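Local coordinates for protein decapping nuclease RAI1 (Candida albicans, PDB 5BUD) that removes the NAD cap from the 5' end of certain RNAs with the help of divalent metal ions, and stabilises and stimulates the exoribonuclease RAT1, at residues R28-K33 / K65-P70; Y161-R166 / N287-K292; C167-Y172 / K198-Y203. All blocks are in the same frame, centred on the assembly; numbering follows the deposited sequence.

Interaction 1 of 3, residues R28-K33 / K65-P70; sequences RDIDGK and KFKKIP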
loop_
_atom_site.group_PDB
_atom_site.type_symbol
_atom_site.label_atom_id
_atom_site.label_comp_id
_atom_site.label_asym_id
_atom_site.label_seq_id
_atom_site.Cartn_x
_atom_site.Cartn_y
_atom_site.Cartn_z
ATOM N N ARG A 28 -9.739 6.772 -8.676
ATOM C CA ARG A 28 -9.969 6.023 -9.908
ATOM C C ARG A 28 -11.433 5.632 -9.964
ATOM O O ARG A 28 -11.961 5.113 -8.980
ATOM C CB ARG A 28 -9.102 4.785 -9.953
ATOM C CG ARG A 28 -8.933 4.232 -11.355
ATOM C CD ARG A 28 -7.845 3.177 -11.373
ATOM N NE ARG A 28 -8.289 1.982 -10.669
ATOM C CZ ARG A 28 -7.558 0.896 -10.508
ATOM N NH1 ARG A 28 -6.344 0.827 -11.029
ATOM N NH2 ARG A 28 -8.047 -0.128 -9.836
ATOM N N ASP A 29 -12.101 5.895 -11.089
ATOM C CA ASP A 29 -13.532 5.590 -11.200
ATOM C C ASP A 29 -13.770 4.152 -11.613
ATOM O O ASP A 29 -12.832 3.385 -11.834
ATOM C CB ASP A 29 -14.296 6.627 -12.066
ATOM C CG ASP A 29 -14.039 6.500 -13.576
ATOM O OD1 ASP A 29 -13.578 5.451 -14.067
ATOM O OD2 ASP A 29 -14.334 7.495 -14.271
ATOM N N ILE A 30 -15.037 3.780 -11.714
ATOM C CA ILE A 30 -15.420 2.384 -11.965
ATOM C C ILE A 30 -14.997 1.837 -13.349
ATOM O O ILE A 30 -14.980 0.600 -13.587
ATOM C CB ILE A 30 -16.930 2.206 -11.706
ATOM C CG1 ILE A 30 -17.290 0.719 -11.589
ATOM C CG2 ILE A 30 -17.767 2.933 -12.766
ATOM C CD1 ILE A 30 -18.658 0.468 -11.003
ATOM N N ASP A 31 -14.622 2.754 -14.244
ATOM C CA ASP A 31 -14.145 2.381 -15.581
ATOM C C ASP A 31 -12.623 2.361 -15.641
ATOM O O ASP A 31 -12.062 2.060 -16.682
ATOM C CB ASP A 31 -14.680 3.367 -16.632
ATOM C CG ASP A 31 -16.188 3.493 -16.604
ATOM O OD1 ASP A 31 -16.874 2.458 -16.607
ATOM O OD2 ASP A 31 -16.696 4.638 -16.584
ATOM N N GLY A 32 -11.954 2.705 -14.535
ATOM C CA GLY A 32 -10.502 2.704 -14.487
ATOM C C GLY A 32 -9.856 4.024 -14.879
ATOM O O GLY A 32 -8.660 4.085 -15.062
ATOM N N LYS A 33 -10.640 5.087 -14.968
ATOM C CA LYS A 33 -10.114 6.393 -15.337
ATOM C C LYS A 33 -9.913 7.219 -14.083
ATOM O O LYS A 33 -10.759 7.197 -13.190
ATOM C CB LYS A 33 -11.079 7.135 -16.264
ATOM C CG LYS A 33 -11.863 6.265 -17.253
ATOM C CD LYS A 33 -11.009 5.546 -18.300
ATOM C CE LYS A 33 -11.840 5.181 -19.534
ATOM N NZ LYS A 33 -11.072 4.490 -20.608
ATOM N N LYS A 65 -20.352 -12.527 -10.672
ATOM C CA LYS A 65 -20.506 -11.186 -11.273
ATOM C C LYS A 65 -19.379 -10.184 -10.918
ATOM O O LYS A 65 -19.483 -8.998 -11.190
ATOM C CB LYS A 65 -21.823 -10.576 -10.846
ATOM C CG LYS A 65 -23.036 -11.485 -10.993
ATOM C CD LYS A 65 -24.336 -10.736 -10.704
ATOM C CE LYS A 65 -24.274 -9.947 -9.399
ATOM N NZ LYS A 65 -25.603 -9.662 -8.784
ATOM N N PHE A 66 -18.326 -10.656 -10.276
ATOM C CA PHE A 66 -17.202 -9.800 -9.896
ATOM C C PHE A 66 -16.631 -9.059 -11.118
ATOM O O PHE A 66 -16.254 -9.689 -12.093
ATOM C CB PHE A 66 -16.145 -10.687 -9.224
ATOM C CG PHE A 66 -14.902 -9.967 -8.743
ATOM C CD1 PHE A 66 -14.905 -8.630 -8.363
ATOM C CD2 PHE A 66 -13.727 -10.677 -8.611
ATOM C CE1 PHE A 66 -13.743 -8.014 -7.927
ATOM C CE2 PHE A 66 -12.566 -10.074 -8.145
ATOM C CZ PHE A 66 -12.571 -8.743 -7.819
ATOM N N LYS A 67 -16.595 -7.730 -11.061
ATOM C CA LYS A 67 -15.932 -6.922 -12.083
ATOM C C LYS A 67 -14.476 -6.628 -11.688
ATOM O O LYS A 67 -14.195 -5.705 -10.908
ATOM C CB LYS A 67 -16.684 -5.624 -12.320
ATOM C CG LYS A 67 -15.991 -4.748 -13.347
ATOM C CD LYS A 67 -16.937 -3.760 -14.001
ATOM C CE LYS A 67 -16.243 -2.957 -15.112
ATOM N NZ LYS A 67 -15.653 -1.667 -14.646
ATOM N N LYS A 68 -13.572 -7.435 -12.232
ATOM C CA LYS A 68 -12.182 -7.485 -11.813
ATOM C C LYS A 68 -11.268 -6.800 -12.826
ATOM O O LYS A 68 -11.294 -7.141 -14.004
ATOM C CB LYS A 68 -11.796 -8.943 -11.724
ATOM C CG LYS A 68 -10.410 -9.236 -11.183
ATOM C CD LYS A 68 -10.150 -10.721 -11.307
ATOM C CE LYS A 68 -9.217 -11.222 -10.230
ATOM N NZ LYS A 68 -7.873 -10.599 -10.285
ATOM N N ILE A 69 -10.464 -5.839 -12.379
ATOM C CA ILE A 69 -9.542 -5.164 -13.289
ATOM C C ILE A 69 -8.403 -6.121 -13.686
ATOM O O ILE A 69 -7.852 -6.825 -12.839
ATOM C CB ILE A 69 -9.037 -3.820 -12.712
ATOM C CG1 ILE A 69 -8.249 -3.048 -13.767
ATOM C CG2 ILE A 69 -8.177 -4.012 -11.471
ATOM C CD1 ILE A 69 -8.027 -1.592 -13.418
ATOM N N PRO A 70 -8.064 -6.191 -14.993
ATOM C CA PRO A 70 -6.917 -7.060 -15.320
ATOM C C PRO A 70 -5.658 -6.598 -14.582
ATOM O O PRO A 70 -5.474 -5.400 -14.413
ATOM C CB PRO A 70 -6.764 -6.886 -16.845
ATOM C CG PRO A 70 -8.116 -6.481 -17.317
ATOM C CD PRO A 70 -8.766 -5.717 -16.196
#
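Ile30 and Lys67 mark the nearest approach of the two backbones, 9.3 Å from CA to CA; at this spacing the chains do not touch, and side chains from 65-70 reach the turn, one meeting a backbone carbonyl. Segment 28-33 is the tip of the beta hairpin joining strands 21-28 and 34-35: a type I turn from Asp29 to Gly32, with Gly32 as a G1 bulge and Asp29 N bonded to Lys33 O. Inside it, Asp29 OD1 accepts from Asp31 N, in an Asx turn, and from Lys33 N, the donors reaching it from opposite faces of the carboxylate plane.

Lys67 leaves its backbone with CG anti to N (chi1 178°) and stays extended until a kink at chi4 (-92°) sets NZ beside the turn. NZ lies 2.6 Å from Ile30 O, but the angle is too poor for a hydrogen bond; the ammonium also makes a cation-pi contact with Tyr203. Asp31 OD1 stands 4.7 Å from Lys67 NZ, without contact, where weak attraction is probable. Deeper in, the Arg28 guanidinium is held by Tyr203 O at NE and Asn74 at NH1, while Ile69 CD1 rests over one of its faces, off-centre, 3.8 Å from Arg28 NH1.

Interaction 2 of 3, residues Y161-R166 / N287-K292; sequences YDYMKR and NNLILK. With nucleotides of chain C.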
loop_
_atom_site.group_PDB
_atom_site.type_symbol
_atom_site.label_atom_id
_atom_site.label_comp_id
_atom_site.label_asym_id
_atom_site.label_seq_id
_atom_site.Cartn_x
_atom_site.Cartn_y
_atom_site.Cartn_z
ATOM N N TYR A 161 -7.743 -24.351 -5.602
ATOM C CA TYR A 161 -7.458 -23.220 -6.457
ATOM C C TYR A 161 -8.670 -22.309 -6.574
ATOM O O TYR A 161 -8.530 -21.097 -6.420
ATOM C CB TYR A 161 -6.976 -23.694 -7.836
ATOM C CG TYR A 161 -6.737 -22.577 -8.826
ATOM C CD1 TYR A 161 -5.569 -21.824 -8.792
ATOM C CD2 TYR A 161 -7.678 -22.286 -9.804
ATOM C CE1 TYR A 161 -5.348 -20.806 -9.703
ATOM C CE2 TYR A 161 -7.472 -21.273 -10.717
ATOM C CZ TYR A 161 -6.302 -20.540 -10.662
ATOM O OH TYR A 161 -6.112 -19.532 -11.572
ATOM N N ASP A 162 -9.855 -22.879 -6.832
ATOM C CA ASP A 162 -11.102 -22.109 -6.875
ATOM C C ASP A 162 -11.358 -21.403 -5.535
ATOM O O ASP A 162 -11.768 -20.248 -5.497
ATOM C CB ASP A 162 -12.284 -23.042 -7.190
ATOM C CG ASP A 162 -13.626 -22.364 -7.064
ATOM O OD1 ASP A 162 -13.914 -21.442 -7.844
ATOM O OD2 ASP A 162 -14.427 -22.771 -6.195
ATOM N N TYR A 163 -11.144 -22.121 -4.441
ATOM C CA TYR A 163 -11.298 -21.551 -3.111
ATOM C C TYR A 163 -10.374 -20.332 -2.966
ATOM O O TYR A 163 -10.804 -19.272 -2.559
ATOM C CB TYR A 163 -11.003 -22.610 -2.046
ATOM C CG TYR A 163 -11.065 -22.130 -0.613
ATOM C CD1 TYR A 163 -12.281 -22.045 0.067
ATOM C CD2 TYR A 163 -9.909 -21.818 0.077
ATOM C CE1 TYR A 163 -12.337 -21.612 1.375
ATOM C CE2 TYR A 163 -9.954 -21.383 1.393
ATOM C CZ TYR A 163 -11.171 -21.285 2.035
ATOM O OH TYR A 163 -11.217 -20.879 3.337
ATOM N N MET A 164 -9.117 -20.486 -3.326
ATOM C CA MET A 164 -8.150 -19.368 -3.227
ATOM C C MET A 164 -8.555 -18.160 -4.054
ATOM O O MET A 164 -8.470 -17.037 -3.581
ATOM C CB MET A 164 -6.730 -19.831 -3.570
ATOM C CG MET A 164 -6.111 -20.691 -2.468
ATOM S SD MET A 164 -4.545 -21.469 -2.926
ATOM C CE MET A 164 -3.402 -20.265 -2.269
ATOM N N LYS A 165 -9.032 -18.379 -5.278
ATOM C CA LYS A 165 -9.613 -17.289 -6.068
ATOM C C LYS A 165 -10.850 -16.652 -5.423
ATOM O O LYS A 165 -11.040 -15.453 -5.486
ATOM C CB LYS A 165 -9.957 -17.760 -7.489
ATOM C CG LYS A 165 -8.751 -18.176 -8.311
ATOM C CD LYS A 165 -7.746 -17.041 -8.404
ATOM C CE LYS A 165 -6.725 -17.264 -9.503
ATOM N NZ LYS A 165 -5.871 -16.057 -9.719
ATOM N N ARG A 166 -11.693 -17.448 -4.783
ATOM C CA ARG A 166 -12.797 -16.891 -4.037
ATOM C C ARG A 166 -12.306 -16.088 -2.846
ATOM O O ARG A 166 -12.902 -15.077 -2.504
ATOM C CB ARG A 166 -13.769 -18.007 -3.623
ATOM C CG ARG A 166 -14.574 -18.503 -4.817
ATOM C CD ARG A 166 -15.289 -19.826 -4.584
ATOM N NE ARG A 166 -16.056 -20.143 -5.797
ATOM C CZ ARG A 166 -17.303 -19.767 -6.053
ATOM N NH1 ARG A 166 -18.039 -19.096 -5.171
ATOM N NH2 ARG A 166 -17.837 -20.086 -7.231
ATOM N N ASN A 287 -14.426 -21.317 7.236
ATOM C CA ASN A 287 -14.080 -22.087 6.037
ATOM C C ASN A 287 -15.027 -21.932 4.864
ATOM O O ASN A 287 -14.599 -22.002 3.726
ATOM C CB ASN A 287 -13.956 -23.570 6.360
ATOM C CG ASN A 287 -12.830 -23.858 7.319
ATOM O OD1 ASN A 287 -12.060 -22.965 7.684
ATOM N ND2 ASN A 287 -12.730 -25.108 7.741
ATOM N N ASN A 288 -16.303 -21.695 5.141
ATOM C CA ASN A 288 -17.290 -21.476 4.098
ATOM C C ASN A 288 -17.438 -20.008 3.714
ATOM O O ASN A 288 -18.404 -19.619 3.021
ATOM C CB ASN A 288 -18.623 -22.092 4.515
ATOM C CG ASN A 288 -18.489 -23.573 4.782
ATOM O OD1 ASN A 288 -17.772 -24.284 4.060
ATOM N ND2 ASN A 288 -19.130 -24.046 5.832
ATOM N N LEU A 289 -16.471 -19.201 4.154
ATOM C CA LEU A 289 -16.394 -17.790 3.790
ATOM C C LEU A 289 -17.571 -16.968 4.299
ATOM O O LEU A 289 -17.940 -15.963 3.713
ATOM C CB LEU A 289 -16.210 -17.636 2.264
ATOM C CG LEU A 289 -15.174 -18.598 1.643
ATOM C CD1 LEU A 289 -15.008 -18.434 0.143
ATOM C CD2 LEU A 289 -13.837 -18.420 2.324
ATOM N N ILE A 290 -18.144 -17.376 5.422
ATOM C CA ILE A 290 -19.157 -16.586 6.085
ATOM C C ILE A 290 -18.433 -15.682 7.097
ATOM O O ILE A 290 -17.604 -16.171 7.870
ATOM C CB ILE A 290 -20.156 -17.495 6.847
ATOM C CG1 ILE A 290 -20.740 -18.604 5.944
ATOM C CG2 ILE A 290 -21.258 -16.670 7.462
ATOM C CD1 ILE A 290 -21.519 -18.081 4.752
ATOM N N LEU A 291 -18.795 -14.400 7.141
ATOM C CA LEU A 291 -18.236 -13.462 8.115
ATOM C C LEU A 291 -18.785 -13.810 9.487
ATOM O O LEU A 291 -19.997 -13.861 9.668
ATOM C CB LEU A 291 -18.601 -12.026 7.767
ATOM C CG LEU A 291 -18.148 -10.886 8.668
ATOM C CD1 LEU A 291 -16.629 -10.751 8.730
ATOM C CD2 LEU A 291 -18.759 -9.572 8.243
ATOM N N LYS A 292 -17.889 -14.030 10.443
ATOM C CA LYS A 292 -18.249 -14.479 11.796
ATOM C C LYS A 292 -18.134 -13.357 12.807
ATOM O O LYS A 292 -18.990 -13.199 13.653
ATOM C CB LYS A 292 -17.319 -15.602 12.213
ATOM C CG LYS A 292 -17.324 -16.801 11.271
ATOM C CD LYS A 292 -18.713 -17.414 11.118
ATOM C CE LYS A 292 -19.248 -17.951 12.442
ATOM N NZ LYS A 292 -20.706 -18.217 12.315
ATOM P P U C 3 -6.417 -14.935 3.198
ATOM O OP1 U C 3 -7.404 -15.450 4.163
ATOM O OP2 U C 3 -5.251 -14.158 3.666
ATOM O "O5'" U C 3 -5.887 -16.161 2.337
ATOM C "C5'" U C 3 -6.806 -17.153 1.838
ATOM C "C4'" U C 3 -6.202 -18.521 1.930
ATOM O "O4'" U C 3 -5.139 -18.651 0.950
ATOM C "C3'" U C 3 -5.579 -18.873 3.278
ATOM O "O3'" U C 3 -5.808 -20.250 3.497
ATOM C "C2'" U C 3 -4.105 -18.547 3.072
ATOM O "O2'" U C 3 -3.228 -19.289 3.897
ATOM C "C1'" U C 3 -3.914 -18.926 1.603
ATOM N N1 U C 3 -2.857 -18.173 0.915
ATOM C C2 U C 3 -1.787 -18.881 0.400
ATOM O O2 U C 3 -1.670 -20.088 0.520
ATOM N N3 U C 3 -0.851 -18.118 -0.252
ATOM C C4 U C 3 -0.869 -16.752 -0.439
ATOM O O4 U C 3 0.052 -16.211 -1.051
ATOM C C5 U C 3 -2.011 -16.091 0.118
ATOM C C6 U C 3 -2.945 -16.807 0.756
#
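Tyr163 reaches from helix 158-178 to Asn287 and Leu289 with the CE1 side of its ring. At CB the side chain starts out with CG anti to the backbone N (chi1 177°), which carries the ring out from the helix to the turn. CE1 is the first atom to touch. It lies 3.3 Å from Asn287 O, which sits at the ring edge near its plane, a placement consistent with a weak C-H···O attraction, and 3.7 Å from Leu289 CD2, which approaches the ring obliquely. CZ keeps to the same two neighbours. At the tip, the hydroxyl stays beside them too, OH being 3.7 Å from Leu289 CD2, and the residue also packs against a phosphate of the bound RNA.

In the PD-(D/E)XK nuclease fold of this family, helix 158-178 carries the metal-binding Glu175 further along, and 287-292 belongs to the turn and the start of the second strand in the antiparallel pair 279-285 and 291-298. Leu289, its backbone in the left-handed helical region, plugs that turn onto the helix. Its two methyls divide the work: CD2 serves Tyr163, whereas CD1 lies 4.0 Å from Arg166 CB, and the side chain continues onto Cys167, the next residue, and Val170, a turn beyond.

The CB of Arg166 points at the turn, but the extended chain beyond it runs back along the helix to Asp162, whose carboxylate carbon lies in plane at the guanidinium edge; the salt bridge, NE to Asp162 OD2 at 3.1 Å, rests on weak hydrogen bonds, and NH1 is taken by Gln60. Met164, following Tyr163 in the chain, meets the RNA through a base: its chain bends at chi3 (95°) and lays CE 3.3 Å from O2 of U3 of chain C.

Interaction 3 of 3, residues C167-Y172 / K198-Y203; sequences CEYVGY and KVVNNY. With nucleotides of chain C.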
loop_
_atom_site.group_PDB
_atom_site.type_symbol
_atom_site.label_atom_id
_atom_site.label_comp_id
_atom_site.label_asym_id
_atom_site.label_seq_id
_atom_site.Cartn_x
_atom_site.Cartn_y
_atom_site.Cartn_z
ATOM N N CYS A 167 -11.220 -16.526 -2.216
ATOM C CA CYS A 167 -10.654 -15.771 -1.077
ATOM C C CYS A 167 -10.176 -14.382 -1.523
ATOM O O CYS A 167 -10.368 -13.388 -0.797
ATOM C CB CYS A 167 -9.551 -16.561 -0.383
ATOM S SG CYS A 167 -10.157 -17.894 0.675
ATOM N N GLU A 168 -9.642 -14.292 -2.747
ATOM C CA GLU A 168 -9.278 -12.995 -3.334
ATOM C C GLU A 168 -10.484 -12.094 -3.449
ATOM O O GLU A 168 -10.415 -10.887 -3.217
ATOM C CB GLU A 168 -8.555 -13.174 -4.691
ATOM C CG GLU A 168 -7.130 -13.660 -4.493
ATOM C CD GLU A 168 -6.411 -14.182 -5.732
ATOM O OE1 GLU A 168 -5.287 -14.697 -5.560
ATOM O OE2 GLU A 168 -6.930 -14.092 -6.859
ATOM N N TYR A 169 -11.615 -12.687 -3.783
ATOM C CA TYR A 169 -12.836 -11.930 -3.977
ATOM C C TYR A 169 -13.379 -11.474 -2.634
ATOM O O TYR A 169 -13.890 -10.371 -2.489
ATOM C CB TYR A 169 -13.857 -12.811 -4.685
ATOM C CG TYR A 169 -15.216 -12.239 -4.713
ATOM C CD1 TYR A 169 -15.545 -11.232 -5.596
ATOM C CD2 TYR A 169 -16.201 -12.723 -3.867
ATOM C CE1 TYR A 169 -16.825 -10.712 -5.631
ATOM C CE2 TYR A 169 -17.467 -12.212 -3.885
ATOM C CZ TYR A 169 -17.773 -11.204 -4.776
ATOM O OH TYR A 169 -19.046 -10.701 -4.786
ATOM N N VAL A 170 -13.217 -12.337 -1.636
ATOM C CA VAL A 170 -13.732 -12.067 -0.297
ATOM C C VAL A 170 -13.277 -10.708 0.194
ATOM O O VAL A 170 -14.052 -9.980 0.794
ATOM C CB VAL A 170 -13.307 -13.210 0.664
ATOM C CG1 VAL A 170 -13.304 -12.780 2.124
ATOM C CG2 VAL A 170 -14.228 -14.427 0.465
ATOM N N GLY A 171 -12.003 -10.376 -0.013
ATOM C CA GLY A 171 -11.443 -9.086 0.464
ATOM C C GLY A 171 -12.219 -7.895 -0.050
ATOM O O GLY A 171 -12.491 -6.925 0.664
ATOM N N TYR A 172 -12.526 -7.929 -1.334
ATOM C CA TYR A 172 -13.307 -6.852 -1.968
ATOM C C TYR A 172 -14.770 -6.895 -1.577
ATOM O O TYR A 172 -15.398 -5.867 -1.404
ATOM C CB TYR A 172 -13.186 -6.976 -3.497
ATOM C CG TYR A 172 -11.782 -6.797 -4.003
ATOM C CD1 TYR A 172 -11.083 -5.598 -3.795
ATOM C CD2 TYR A 172 -11.155 -7.809 -4.688
ATOM C CE1 TYR A 172 -9.789 -5.442 -4.255
ATOM C CE2 TYR A 172 -9.873 -7.663 -5.165
ATOM C CZ TYR A 172 -9.194 -6.480 -4.947
ATOM O OH TYR A 172 -7.927 -6.385 -5.457
ATOM N N LYS A 198 -25.109 -5.591 -4.155
ATOM C CA LYS A 198 -24.332 -4.738 -5.056
ATOM C C LYS A 198 -23.246 -5.562 -5.751
ATOM O O LYS A 198 -22.644 -6.445 -5.141
ATOM C CB LYS A 198 -23.726 -3.593 -4.243
ATOM C CG LYS A 198 -23.238 -2.412 -5.042
ATOM C CD LYS A 198 -22.392 -1.483 -4.179
ATOM C CE LYS A 198 -23.102 -1.041 -2.916
ATOM N NZ LYS A 198 -22.426 0.139 -2.299
ATOM N N VAL A 199 -23.040 -5.296 -7.043
ATOM C CA VAL A 199 -21.961 -5.883 -7.819
ATOM C C VAL A 199 -20.626 -5.406 -7.272
ATOM O O VAL A 199 -20.413 -4.222 -7.117
ATOM C CB VAL A 199 -22.045 -5.463 -9.311
ATOM C CG1 VAL A 199 -20.787 -5.851 -10.053
ATOM C CG2 VAL A 199 -23.266 -6.088 -9.976
ATOM N N VAL A 200 -19.731 -6.336 -6.971
ATOM C CA VAL A 200 -18.428 -5.980 -6.428
ATOM C C VAL A 200 -17.456 -5.698 -7.592
ATOM O O VAL A 200 -17.427 -6.446 -8.573
ATOM C CB VAL A 200 -17.864 -7.108 -5.564
ATOM C CG1 VAL A 200 -16.431 -6.787 -5.154
ATOM C CG2 VAL A 200 -18.757 -7.327 -4.349
ATOM N N ASN A 201 -16.708 -4.610 -7.479
ATOM C CA ASN A 201 -15.611 -4.293 -8.382
ATOM C C ASN A 201 -14.341 -3.901 -7.614
ATOM O O ASN A 201 -14.424 -3.442 -6.467
ATOM C CB ASN A 201 -16.004 -3.163 -9.349
ATOM C CG ASN A 201 -15.950 -1.786 -8.726
ATOM O OD1 ASN A 201 -14.892 -1.175 -8.642
ATOM N ND2 ASN A 201 -17.102 -1.262 -8.325
ATOM N N ASN A 202 -13.173 -4.101 -8.232
ATOM C CA ASN A 202 -11.942 -3.508 -7.706
ATOM C C ASN A 202 -11.363 -2.420 -8.606
ATOM O O ASN A 202 -10.165 -2.131 -8.563
ATOM C CB ASN A 202 -10.893 -4.568 -7.335
ATOM C CG ASN A 202 -10.362 -5.347 -8.541
ATOM O OD1 ASN A 202 -10.965 -5.387 -9.631
ATOM N ND2 ASN A 202 -9.235 -5.983 -8.339
ATOM N N TYR A 203 -12.236 -1.738 -9.333
ATOM C CA TYR A 203 -11.816 -0.641 -10.177
ATOM C C TYR A 203 -11.769 0.641 -9.391
ATOM O O TYR A 203 -10.828 1.420 -9.516
ATOM C CB TYR A 203 -12.783 -0.459 -11.352
ATOM C CG TYR A 203 -12.507 -1.357 -12.505
ATOM C CD1 TYR A 203 -12.897 -2.685 -12.473
ATOM C CD2 TYR A 203 -11.883 -0.877 -13.662
ATOM C CE1 TYR A 203 -12.662 -3.524 -13.536
ATOM C CE2 TYR A 203 -11.654 -1.712 -14.737
ATOM C CZ TYR A 203 -12.054 -3.031 -14.671
ATOM O OH TYR A 203 -11.842 -3.901 -15.709
ATOM O OP3 U C 1 -4.331 -4.143 0.658
ATOM P P U C 1 -5.802 -4.282 0.844
ATOM O OP1 U C 1 -6.148 -4.984 2.118
ATOM O OP2 U C 1 -6.525 -2.990 0.577
ATOM O "O5'" U C 1 -6.192 -5.267 -0.357
ATOM C "C5'" U C 1 -7.547 -5.293 -0.832
ATOM C "C4'" U C 1 -7.948 -6.674 -1.298
ATOM O "O4'" U C 1 -7.392 -6.926 -2.613
ATOM C "C3'" U C 1 -7.489 -7.869 -0.469
ATOM O "O3'" U C 1 -8.326 -8.049 0.670
ATOM C "C2'" U C 1 -7.659 -8.991 -1.487
ATOM O "O2'" U C 1 -9.009 -9.324 -1.722
ATOM C "C1'" U C 1 -7.157 -8.312 -2.764
ATOM N N1 U C 1 -5.727 -8.529 -3.029
ATOM C C2 U C 1 -5.382 -9.727 -3.618
ATOM O O2 U C 1 -6.201 -10.567 -3.927
ATOM N N3 U C 1 -4.042 -9.885 -3.862
ATOM C C4 U C 1 -3.029 -8.997 -3.566
ATOM O O4 U C 1 -1.868 -9.291 -3.847
ATOM C C5 U C 1 -3.463 -7.785 -2.942
ATOM C C6 U C 1 -4.766 -7.600 -2.692
ATOM P P U C 2 -7.819 -8.846 1.990
ATOM O OP1 U C 2 -8.979 -8.948 2.922
ATOM O OP2 U C 2 -6.573 -8.204 2.470
ATOM O "O5'" U C 2 -7.375 -10.279 1.461
ATOM C "C5'" U C 2 -8.308 -11.296 1.055
ATOM C "C4'" U C 2 -7.586 -12.454 0.392
ATOM O "O4'" U C 2 -6.826 -12.003 -0.763
ATOM C "C3'" U C 2 -6.553 -13.203 1.221
ATOM O "O3'" U C 2 -7.226 -14.060 2.134
ATOM C "C2'" U C 2 -5.787 -13.923 0.122
ATOM O "O2'" U C 2 -6.531 -14.977 -0.462
ATOM C "C1'" U C 2 -5.677 -12.817 -0.924
ATOM N N1 U C 2 -4.472 -11.979 -0.805
ATOM C C2 U C 2 -3.300 -12.473 -1.356
ATOM O O2 U C 2 -3.233 -13.558 -1.909
ATOM N N3 U C 2 -2.206 -11.655 -1.213
ATOM C C4 U C 2 -2.163 -10.418 -0.598
ATOM O O4 U C 2 -1.104 -9.794 -0.570
ATOM C C5 U C 2 -3.416 -9.973 -0.067
ATOM C C6 U C 2 -4.502 -10.747 -0.192
HETATM O O HOH W 1 -20.435 -9.145 -7.157
HETATM O O HOH W 2 -14.723 -3.420 -3.497
#
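Tyr172 and Tyr169, one helical turn apart, meet Asn202 and Val200 of a loop that has no regular structure. In this PD-(D/E)XK nuclease, helix 158-178, which carries both tyrosines, borders the active site: the Tyr172 side chain comes within about 4 Å, nearest atoms, of both the metal-binding Glu175 and a bound manganese ion.

The one direct hydrogen bond between the segments runs from Asn202 ND2 to Tyr172 OH over 3.2 Å, nearly straight at 164° and close to the amide plane, while the other end of that amide, OD1, accepts from Ile69 N. One water donates to Tyr169 OH and accepts from Val200 N, so it bridges the segments; the same hydroxyl is bonded to Gly61 O.

Asn202 CB lies over one face of the Tyr172 ring in a CH-pi contact, 3.5 Å from the centroid, and the opposite face carries C4' of U1 of chain C. With Asn202 CG between the backbone N and carbonyl carbon (chi1 66°), CB keeps this place while ND2 reaches the hydroxyl. Ring and amide planes stand 68° apart. Val200 fits between the tyrosines, with CG1 3.6 Å from Tyr172 CB and CB 3.8 Å from Tyr169 CE1.

The RNA is gripped by backbone as well. Gly171 offers a bare CA 3.3 Å from O2' of U1, and that ribose hydroxyl donates to Glu168 O over 2.6 Å.

How the interactions relate
Interactions 2 and 3 share helix 158-178. The outer end of it meets the turn at 287-292 mainly by apolar packing, far from the metals, whereas the next turns meet 198-203 in a buried contact that adds a hydrogen bond and a bridging water. Both border the RNA, U3 at interaction 2 and U1 and U2 at interaction 3, and a leucine of the turn packs on both parts of the helix. Interaction 1 is partly exposed, with an ammonium at its rim and a guanidinium inside, yet it adjoins interaction 3: loop 198-203 is hydrogen-bonded to both segments of interaction 1, and so joins them to the helix. Interactions 1 and 2 do not touch.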